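Local coordinates for protein putative alpha-ketoglutarate-dependent taurine dioxygenase (PDB 5HSX) that probably acts as an iron- and 2-oxoglutarate-dependent dioxygenase of the TfdA/TauD family, at residues 19-23 with 33-37; 60-66 with 259-265; 116-120 with 241-245. All blocks are in the same frame, centred on the assembly; numbering follows the deposited sequence.

Contact 1: residues 19-23 with 33-37; sequences SIEVT and IHGVD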
loop_
_atom_site.group_PDB
_atom_site.type_symbol
_atom_site.label_atom_id
_atom_site.label_comp_id
_atom_site.label_asym_id
_atom_site.label_seq_id
_atom_site.Cartn_x
_atom_site.Cartn_y
_atom_site.Cartn_z
ATOM N N SER B 19 22.433 -1.405 22.782
ATOM C CA SER B 19 21.638 -0.401 22.087
ATOM C C SER B 19 21.214 -0.912 20.711
ATOM O O SER B 19 22.047 -1.097 19.822
ATOM C CB SER B 19 22.421 0.907 21.955
ATOM O OG SER B 19 21.586 2.025 22.205
ATOM N N ILE B 20 19.909 -1.137 20.546
ATOM C CA ILE B 20 19.398 -1.694 19.298
ATOM C C ILE B 20 19.532 -0.676 18.170
ATOM O O ILE B 20 19.690 0.530 18.386
ATOM C CB ILE B 20 17.938 -2.143 19.460
ATOM C CG1 ILE B 20 17.032 -0.915 19.602
ATOM C CG2 ILE B 20 17.802 -3.068 20.665
ATOM C CD1 ILE B 20 15.564 -1.239 19.804
ATOM N N GLU B 21 19.460 -1.177 16.942
ATOM C CA GLU B 21 19.475 -0.346 15.747
ATOM C C GLU B 21 18.048 -0.266 15.214
ATOM O O GLU B 21 17.427 -1.301 14.959
ATOM C CB GLU B 21 20.426 -0.930 14.700
ATOM C CG GLU B 21 20.474 -0.181 13.378
ATOM C CD GLU B 21 21.309 -0.907 12.331
ATOM O OE1 GLU B 21 21.991 -1.891 12.690
ATOM O OE2 GLU B 21 21.277 -0.499 11.150
ATOM N N VAL B 22 17.528 0.953 15.063
ATOM C CA VAL B 22 16.152 1.182 14.621
ATOM C C VAL B 22 16.195 1.885 13.272
ATOM O O VAL B 22 16.772 2.974 13.153
ATOM C CB VAL B 22 15.350 2.009 15.640
ATOM C CG1 VAL B 22 13.907 2.230 15.132
ATOM C CG2 VAL B 22 15.361 1.332 17.003
ATOM N N THR B 23 15.578 1.269 12.264
ATOM C CA THR B 23 15.592 1.778 10.890
ATOM C C THR B 23 14.161 2.045 10.453
ATOM O O THR B 23 13.441 1.104 10.077
ATOM C CB THR B 23 16.262 0.784 9.942
ATOM O OG1 THR B 23 17.604 0.536 10.380
ATOM C CG2 THR B 23 16.309 1.341 8.520
ATOM N N ILE B 33 14.220 -3.394 13.401
ATOM C CA ILE B 33 15.150 -3.470 14.517
ATOM C C ILE B 33 16.199 -4.517 14.179
ATOM O O ILE B 33 15.863 -5.628 13.749
ATOM C CB ILE B 33 14.431 -3.808 15.836
ATOM C CG1 ILE B 33 13.398 -2.720 16.163
ATOM C CG2 ILE B 33 15.447 -3.967 16.964
ATOM C CD1 ILE B 33 12.575 -2.995 17.403
ATOM N N HIS B 34 17.466 -4.152 14.339
ATOM C CA HIS B 34 18.574 -5.082 14.211
ATOM C C HIS B 34 19.425 -5.024 15.472
ATOM O O HIS B 34 19.329 -4.087 16.271
ATOM C CB HIS B 34 19.420 -4.778 12.964
ATOM C CG HIS B 34 18.719 -5.075 11.672
ATOM N ND1 HIS B 34 18.934 -6.234 10.957
ATOM C CD2 HIS B 34 17.801 -4.368 10.970
ATOM C CE1 HIS B 34 18.182 -6.226 9.870
ATOM N NE2 HIS B 34 17.485 -5.104 9.854
ATOM N N GLY B 35 20.249 -6.056 15.653
ATOM C CA GLY B 35 21.128 -6.154 16.802
ATOM C C GLY B 35 20.578 -6.935 17.975
ATOM O O GLY B 35 21.160 -6.873 19.065
ATOM N N VAL B 36 19.479 -7.662 17.792
ATOM C CA VAL B 36 18.852 -8.431 18.858
ATOM C C VAL B 36 18.717 -9.872 18.385
ATOM O O VAL B 36 18.306 -10.117 17.248
ATOM C CB VAL B 36 17.469 -7.858 19.242
ATOM C CG1 VAL B 36 17.084 -8.290 20.643
ATOM C CG2 VAL B 36 17.458 -6.343 19.126
ATOM N N ASP B 37 19.069 -10.822 19.253
ATOM C CA ASP B 37 18.931 -12.250 18.966
ATOM C C ASP B 37 17.722 -12.754 19.749
ATOM O O ASP B 37 17.800 -12.975 20.960
ATOM C CB ASP B 37 20.209 -13.002 19.327
ATOM C CG ASP B 37 20.111 -14.505 19.074
ATOM O OD1 ASP B 37 21.081 -15.220 19.403
ATOM O OD2 ASP B 37 19.076 -14.981 18.564
#

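Contact 2: residues 60-66 with 259-265; sequences VFFREQF and QAGSVAF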
loop_
_atom_site.group_PDB
_atom_site.type_symbol
_atom_site.label_atom_id
_atom_site.label_comp_id
_atom_site.label_asym_id
_atom_site.label_seq_id
_atom_site.Cartn_x
_atom_site.Cartn_y
_atom_site.Cartn_z
ATOM N N VAL B 60 7.081 -2.727 14.616
ATOM C CA VAL B 60 8.505 -2.932 14.410
ATOM C C VAL B 60 8.719 -4.328 13.842
ATOM O O VAL B 60 7.939 -5.256 14.093
ATOM C CB VAL B 60 9.324 -2.711 15.700
ATOM C CG1 VAL B 60 9.201 -1.248 16.148
ATOM C CG2 VAL B 60 8.871 -3.653 16.824
ATOM N N PHE B 61 9.783 -4.468 13.053
ATOM C CA PHE B 61 10.046 -5.700 12.320
ATOM C C PHE B 61 11.445 -6.220 12.625
ATOM O O PHE B 61 12.391 -5.441 12.775
ATOM C CB PHE B 61 9.905 -5.488 10.804
ATOM C CG PHE B 61 8.577 -4.927 10.384
ATOM C CD1 PHE B 61 7.459 -5.744 10.300
ATOM C CD2 PHE B 61 8.450 -3.584 10.063
ATOM C CE1 PHE B 61 6.231 -5.231 9.899
ATOM C CE2 PHE B 61 7.228 -3.059 9.660
ATOM C CZ PHE B 61 6.113 -3.886 9.575
ATOM N N PHE B 62 11.568 -7.544 12.703
ATOM C CA PHE B 62 12.848 -8.220 12.832
ATOM C C PHE B 62 13.040 -9.137 11.633
ATOM O O PHE B 62 12.068 -9.617 11.038
ATOM C CB PHE B 62 12.937 -9.047 14.133
ATOM C CG PHE B 62 12.617 -8.266 15.388
ATOM C CD1 PHE B 62 13.631 -7.708 16.158
ATOM C CD2 PHE B 62 11.300 -8.109 15.807
ATOM C CE1 PHE B 62 13.333 -6.995 17.326
ATOM C CE2 PHE B 62 10.998 -7.400 16.963
ATOM C CZ PHE B 62 12.015 -6.844 17.724
ATOM N N ARG B 63 14.300 -9.377 11.281
ATOM C CA ARG B 63 14.665 -10.275 10.195
ATOM C C ARG B 63 15.609 -11.353 10.702
ATOM O O ARG B 63 16.368 -11.140 11.653
ATOM C CB ARG B 63 15.346 -9.526 9.038
ATOM C CG ARG B 63 14.539 -8.399 8.429
ATOM C CD ARG B 63 13.376 -8.912 7.607
ATOM N NE ARG B 63 12.839 -7.862 6.747
ATOM C CZ ARG B 63 11.856 -8.039 5.869
ATOM N NH1 ARG B 63 11.279 -9.225 5.741
ATOM N NH2 ARG B 63 11.440 -7.020 5.128
ATOM N N GLU B 64 15.560 -12.517 10.049
ATOM C CA GLU B 64 16.494 -13.611 10.314
ATOM C C GLU B 64 16.417 -14.078 11.766
ATOM O O GLU B 64 17.436 -14.364 12.398
ATOM C CB GLU B 64 17.931 -13.215 9.955
ATOM C CG GLU B 64 18.146 -12.871 8.499
ATOM C CD GLU B 64 17.931 -14.060 7.594
ATOM O OE1 GLU B 64 17.102 -13.956 6.665
ATOM O OE2 GLU B 64 18.586 -15.102 7.816
ATOM N N GLN B 65 15.202 -14.167 12.296
ATOM C CA GLN B 65 14.950 -14.669 13.648
ATOM C C GLN B 65 14.187 -15.986 13.512
ATOM O O GLN B 65 12.963 -16.000 13.387
ATOM C CB GLN B 65 14.173 -13.641 14.466
ATOM C CG GLN B 65 14.809 -12.256 14.478
ATOM C CD GLN B 65 16.115 -12.223 15.252
ATOM O OE1 GLN B 65 16.309 -12.990 16.197
ATOM N NE2 GLN B 65 17.020 -11.339 14.852
ATOM N N PHE B 66 14.914 -17.097 13.531
ATOM C CA PHE B 66 14.328 -18.419 13.326
ATOM C C PHE B 66 14.051 -19.026 14.695
ATOM O O PHE B 66 14.966 -19.504 15.372
ATOM C CB PHE B 66 15.251 -19.278 12.469
ATOM C CG PHE B 66 15.561 -18.651 11.137
ATOM C CD1 PHE B 66 14.675 -18.774 10.079
ATOM C CD2 PHE B 66 16.711 -17.896 10.961
ATOM C CE1 PHE B 66 14.941 -18.176 8.857
ATOM C CE2 PHE B 66 16.985 -17.295 9.746
ATOM C CZ PHE B 66 16.098 -17.433 8.694
ATOM N N GLN B 259 9.867 -12.489 4.801
ATOM C CA GLN B 259 10.825 -13.539 4.500
ATOM C C GLN B 259 10.759 -14.552 5.631
ATOM O O GLN B 259 10.282 -14.244 6.726
ATOM C CB GLN B 259 12.257 -12.999 4.357
ATOM C CG GLN B 259 12.429 -11.961 3.251
ATOM C CD GLN B 259 13.835 -11.396 3.222
ATOM O OE1 GLN B 259 14.810 -12.137 3.337
ATOM N NE2 GLN B 259 13.945 -10.077 3.090
ATOM N N ALA B 260 11.236 -15.766 5.361
ATOM C CA ALA B 260 11.385 -16.738 6.435
ATOM C C ALA B 260 12.232 -16.131 7.547
ATOM O O ALA B 260 13.242 -15.472 7.288
ATOM C CB ALA B 260 12.032 -18.026 5.913
ATOM N N GLY B 261 11.794 -16.326 8.790
ATOM C CA GLY B 261 12.490 -15.755 9.920
ATOM C C GLY B 261 12.134 -14.318 10.233
ATOM O O GLY B 261 12.736 -13.733 11.144
ATOM N N SER B 262 11.185 -13.722 9.517
ATOM C CA SER B 262 10.791 -12.356 9.838
ATOM C C SER B 262 9.765 -12.348 10.963
ATOM O O SER B 262 9.031 -13.318 11.173
ATOM C CB SER B 262 10.227 -11.642 8.608
ATOM O OG SER B 262 11.228 -11.480 7.605
ATOM N N VAL B 263 9.744 -11.243 11.710
ATOM C CA VAL B 263 8.836 -11.055 12.836
ATOM C C VAL B 263 8.247 -9.656 12.734
ATOM O O VAL B 263 8.970 -8.692 12.473
ATOM C CB VAL B 263 9.552 -11.239 14.194
ATOM C CG1 VAL B 263 8.562 -11.050 15.359
ATOM C CG2 VAL B 263 10.228 -12.609 14.273
ATOM N N ALA B 264 6.933 -9.549 12.931
ATOM C CA ALA B 264 6.247 -8.267 13.027
ATOM C C ALA B 264 5.625 -8.147 14.410
ATOM O O ALA B 264 4.955 -9.074 14.876
ATOM C CB ALA B 264 5.167 -8.136 11.943
ATOM N N PHE B 265 5.845 -7.001 15.057
ATOM C CA PHE B 265 5.413 -6.738 16.430
ATOM C C PHE B 265 4.679 -5.404 16.378
ATOM O O PHE B 265 5.306 -4.367 16.138
ATOM C CB PHE B 265 6.644 -6.683 17.347
ATOM C CG PHE B 265 6.364 -6.529 18.838
ATOM C CD1 PHE B 265 5.080 -6.532 19.369
ATOM C CD2 PHE B 265 7.437 -6.396 19.707
ATOM C CE1 PHE B 265 4.883 -6.408 20.743
ATOM C CE2 PHE B 265 7.249 -6.266 21.077
ATOM C CZ PHE B 265 5.966 -6.267 21.596
HETATM O O HOH W 1 13.706 -12.889 7.831
HETATM O O HOH W 2 15.522 -11.834 6.112
HETATM O O HOH W 3 15.149 -15.787 5.331
HETATM O O HOH W 4 10.444 -15.764 12.661
#

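Contact 3: residues 116-120 with 241-245; sequences QRPWT and ELLWE. With EDO (1,2-ethanediol), chain T; EDO (1,2-ethanediol), chain P.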
loop_
_atom_site.group_PDB
_atom_site.type_symbol
_atom_site.label_atom_id
_atom_site.label_comp_id
_atom_site.label_asym_id
_atom_site.label_seq_id
_atom_site.Cartn_x
_atom_site.Cartn_y
_atom_site.Cartn_z
ATOM N N GLN B 116 -15.925 -4.977 -2.359
ATOM C CA GLN B 116 -14.590 -4.389 -2.269
ATOM C C GLN B 116 -14.660 -2.870 -2.210
ATOM O O GLN B 116 -15.074 -2.226 -3.186
ATOM C CB GLN B 116 -13.750 -4.806 -3.481
ATOM C CG GLN B 116 -13.472 -6.303 -3.540
ATOM C CD GLN B 116 -12.652 -6.765 -2.343
ATOM O OE1 GLN B 116 -11.702 -6.098 -1.938
ATOM N NE2 GLN B 116 -13.033 -7.898 -1.760
ATOM N N ARG B 117 -14.216 -2.307 -1.089
ATOM C CA ARG B 117 -14.052 -0.880 -0.854
ATOM C C ARG B 117 -12.631 -0.649 -0.367
ATOM O O ARG B 117 -11.912 -1.600 -0.033
ATOM C CB ARG B 117 -15.068 -0.365 0.192
ATOM C CG ARG B 117 -16.545 -0.665 -0.113
ATOM C CD ARG B 117 -17.051 0.001 -1.384
ATOM N NE ARG B 117 -16.712 1.421 -1.491
ATOM C CZ ARG B 117 -17.442 2.425 -1.007
ATOM N NH1 ARG B 117 -18.556 2.191 -0.337
ATOM N NH2 ARG B 117 -17.037 3.673 -1.194
ATOM N N PRO B 118 -12.187 0.612 -0.297
ATOM C CA PRO B 118 -10.793 0.870 0.124
ATOM C C PRO B 118 -10.449 0.339 1.501
ATOM O O PRO B 118 -9.287 0.004 1.758
ATOM C CB PRO B 118 -10.699 2.402 0.096
ATOM C CG PRO B 118 -11.705 2.800 -0.937
ATOM C CD PRO B 118 -12.850 1.852 -0.762
ATOM N N TRP B 119 -11.419 0.259 2.400
ATOM C CA TRP B 119 -11.174 -0.231 3.747
ATOM C C TRP B 119 -11.403 -1.728 3.898
ATOM O O TRP B 119 -11.260 -2.245 5.011
ATOM C CB TRP B 119 -12.070 0.523 4.732
ATOM C CG TRP B 119 -13.523 0.539 4.311
ATOM C CD1 TRP B 119 -14.475 -0.394 4.606
ATOM C CD2 TRP B 119 -14.172 1.534 3.508
ATOM N NE1 TRP B 119 -15.676 -0.042 4.036
ATOM C CE2 TRP B 119 -15.520 1.137 3.360
ATOM C CE3 TRP B 119 -13.745 2.717 2.902
ATOM C CZ2 TRP B 119 -16.452 1.892 2.640
ATOM C CZ3 TRP B 119 -14.669 3.466 2.174
ATOM C CH2 TRP B 119 -16.007 3.052 2.063
ATOM N N THR B 120 -11.744 -2.438 2.822
ATOM C CA THR B 120 -12.020 -3.866 2.943
ATOM C C THR B 120 -10.799 -4.592 3.487
ATOM O O THR B 120 -9.678 -4.388 3.008
ATOM C CB THR B 120 -12.424 -4.450 1.588
ATOM O OG1 THR B 120 -13.701 -3.925 1.222
ATOM C CG2 THR B 120 -12.488 -5.978 1.650
ATOM N N GLU B 241 -17.806 5.741 6.505
ATOM C CA GLU B 241 -17.105 5.691 5.221
ATOM C C GLU B 241 -16.101 6.837 5.083
ATOM O O GLU B 241 -15.021 6.657 4.505
ATOM C CB GLU B 241 -18.113 5.672 4.061
ATOM C CG GLU B 241 -18.873 4.331 4.056
ATOM C CD GLU B 241 -19.800 4.129 2.880
ATOM O OE1 GLU B 241 -19.901 5.024 2.016
ATOM O OE2 GLU B 241 -20.445 3.063 2.846
ATOM N N LEU B 242 -16.430 8.015 5.619
ATOM C CA LEU B 242 -15.478 9.127 5.629
ATOM C C LEU B 242 -14.219 8.764 6.409
ATOM O O LEU B 242 -13.097 8.961 5.925
ATOM C CB LEU B 242 -16.141 10.367 6.235
ATOM C CG LEU B 242 -15.233 11.571 6.508
ATOM C CD1 LEU B 242 -14.831 12.235 5.172
ATOM C CD2 LEU B 242 -15.935 12.551 7.453
ATOM N N LEU B 243 -14.393 8.235 7.628
ATOM C CA LEU B 243 -13.246 7.914 8.478
ATOM C C LEU B 243 -12.472 6.711 7.948
ATOM O O LEU B 243 -11.240 6.677 8.041
ATOM C CB LEU B 243 -13.719 7.671 9.925
ATOM C CG LEU B 243 -14.459 8.839 10.577
ATOM C CD1 LEU B 243 -15.020 8.425 11.946
ATOM C CD2 LEU B 243 -13.527 10.048 10.761
ATOM N N TRP B 244 -13.168 5.736 7.362
ATOM C CA TRP B 244 -12.492 4.554 6.837
ATOM C C TRP B 244 -11.684 4.885 5.588
ATOM O O TRP B 244 -10.598 4.333 5.377
ATOM C CB TRP B 244 -13.517 3.467 6.524
ATOM C CG TRP B 244 -14.110 2.829 7.749
ATOM C CD1 TRP B 244 -13.603 2.851 9.029
ATOM C CD2 TRP B 244 -15.331 2.095 7.816
ATOM N NE1 TRP B 244 -14.436 2.162 9.873
ATOM C CE2 TRP B 244 -15.501 1.681 9.155
ATOM C CE3 TRP B 244 -16.298 1.735 6.868
ATOM C CZ2 TRP B 244 -16.595 0.915 9.569
ATOM C CZ3 TRP B 244 -17.390 0.964 7.283
ATOM C CH2 TRP B 244 -17.528 0.572 8.625
ATOM N N GLU B 245 -12.217 5.741 4.723
ATOM C CA GLU B 245 -11.429 6.218 3.591
ATOM C C GLU B 245 -10.198 6.978 4.080
ATOM O O GLU B 245 -9.086 6.805 3.561
ATOM C CB GLU B 245 -12.331 7.089 2.718
ATOM C CG GLU B 245 -11.671 8.043 1.772
ATOM C CD GLU B 245 -12.713 8.822 0.981
ATOM O OE1 GLU B 245 -12.936 8.429 -0.168
ATOM O OE2 GLU B 245 -13.347 9.780 1.522
HETATM C C1 EDO T . -15.805 -4.299 3.482
HETATM O O1 EDO T . -15.434 -5.401 2.649
HETATM C C2 EDO T . -16.570 -3.257 2.684
HETATM O O2 EDO T . -17.708 -3.858 2.043
HETATM C C1 EDO P . -21.810 0.884 4.982
HETATM O O1 EDO P . -20.482 1.246 4.566
HETATM C C2 EDO P . -21.836 0.369 6.422
HETATM O O2 EDO P . -21.702 1.442 7.363
#

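Contact 1: residues 19-23 with 33-37
Two groups meet the carbonyl oxygen Glu21 O: His34 N donates to it at 2.9 Å, with the donor lying in the carbonyl plane, and Ile33 CA makes a weaker C-H...O contact with the same atom at 3.2 Å. In return Glu21 N reaches His34 O at 3.0 Å in a nearly straight bond, 170° at the hydrogen. These reciprocal bonds make Glu21 and His34 a hydrogen-bonded antiparallel pair, followed by the non-hydrogen-bonded pair Val22 and Ile33. Together they belong to the beta hairpin of strands 21-24 and 31-34, whose first strand is one of the two edge strands of the large mixed sheet within this chain. On the sheet face of Val22 and Ile33, helix 44-57 covers the hairpin, and Ile20 touches Ile50 of the same helix. Ile20 spans its neighbours with two branches: CD1 meets Ile33 CG2 at 3.9 Å, while CG2 touches Val36 CG2 at 3.6 Å. With chi1 at 70°, CG1 sits between the backbone N and the carbonyl carbon, which leaves CG2 beside the backbone N for the valine. The other face carries the extended Glu21 chain, whose OE1 passes His34 CB at 3.9 Å, its carboxylate turned 42° from the imidazole plane. The imidazole finds its polar partner within its own strand, where His34 NE2 is hydrogen-bonded to Glu32.

Contact 2: residues 60-66 with 259-265
Phe62 and Val263 face each other at the apolar centre, the ring carbon Phe62 CD2 resting 3.9 Å from Val263 CB in an oblique approach. On the same sheet face, Val60 and Phe265 run side by side, with Val60 CG2 against Phe265 CB at 3.8 Å. The reverse face holds Phe61, whose CD1 meets Ala264 CB at 3.7 Å; farther out its ring stacks on Phe256 and meets Trp152 edge-to-face. Four backbone hydrogen bonds tie these residues into an antiparallel ladder, the short strand segments running at 160° to each other. This is an interior pair of the large sheet, in keeping with the double-stranded beta-helix (jelly-roll) of the cupin clan. Beyond the ladder the chain entering strand 263-267 makes a type II turn from Gln259 to Ser262. Gly261, at the third turn position with a positive phi of 84°, has no side chain, and the Phe66 ring closes in until its CE1 is 3.6 Å from Gly261 CA. From the same turn Gly261 O accepts a bond from Gln65 N at 2.8 Å. Toward the polar edge Arg63 folds back, bent at chi2 (-72°), and NH1 donates to Ser262 OG at 2.9 Å, the hydroxyl at the guanidinium edge and slightly out of its plane; the same NH1 also donates to Lys257 O. Gln259 NE2 lies over one guanidinium face. Outermost, one water joins Glu64 N, Ala260 O and Ser262 OG, while another donates to both Glu64 OE1 and Ala260 O.

Contact 3: residues 116-120 with 241-245
A type I beta turn, Arg117 to Thr120, lies against helix 233-247 through a tryptophan pair, just ahead of the strand that brings His123 to the sodium site. Trp119 carries most of the contact. One face of its indole receives Trp244, whose CE3 comes to 3.4 Å from Trp119 NE1, while Trp244 CB sits 3.6 Å from Trp119 CD2. The two side chains run at about a right angle to each other, and the nearest rings are inclined by 45°. A chi1 of 51° sets Trp119 CG between its own backbone N and carbonyl carbon and helps turn the indole toward the helix. Toward the rim of the opposite face lies Arg117 CB, and Arg117, bent at chi2 and chi3, curls round until Trp119 CH2 lies over the centre of its guanidinium. Farther along the benzene ring, Trp119 CZ2 meets Glu241 CG at 3.7 Å. The carboxylate of Glu241 makes a long salt bridge with the arginine, Arg117 NH1 to Glu241 OE2 at 3.8 Å; an ethanediol hydroxyl, probably from the crystallisation liquor, donates to the same oxygen. Within the turn, Thr120 OG1 accepts a nearly straight bond from Arg117 N at 2.9 Å, and Thr120 N closes the turn on Arg117 O. Trp244 NE1 is hydrogen-bonded to Val220 O, away from the other indole. The stronger charge partner of Arg117 is Glu245 of the second subunit, and Glu245 in turn pairs with Arg117 of that subunit. This reciprocal exchange of salt bridges is characteristic of a symmetric homodimer interface, here built on a turn packed against a helix.

In the fold
Contacts 1 and 2 are neighbours in the large mixed sheet: their centres lie about 12 Å apart, and strands 31-34 and 59-62 run side by side, so the hairpin extends the sheet beyond the pair 59-62 with 263-267. Helix 44-57 packs on both. Contact 3 is remote, its centre about 35 Å from that of contact 1 and about 29 Å from that of contact 2, on a flank that meets the second subunit. Along the chain contact 1 closes first, and contact 2 then encloses contact 3 within its long loop. His123 and Asp125 of the sodium site also belong to that loop, whereas His273 and Asn323 follow it. The sodium may occupy the place of the catalytic iron.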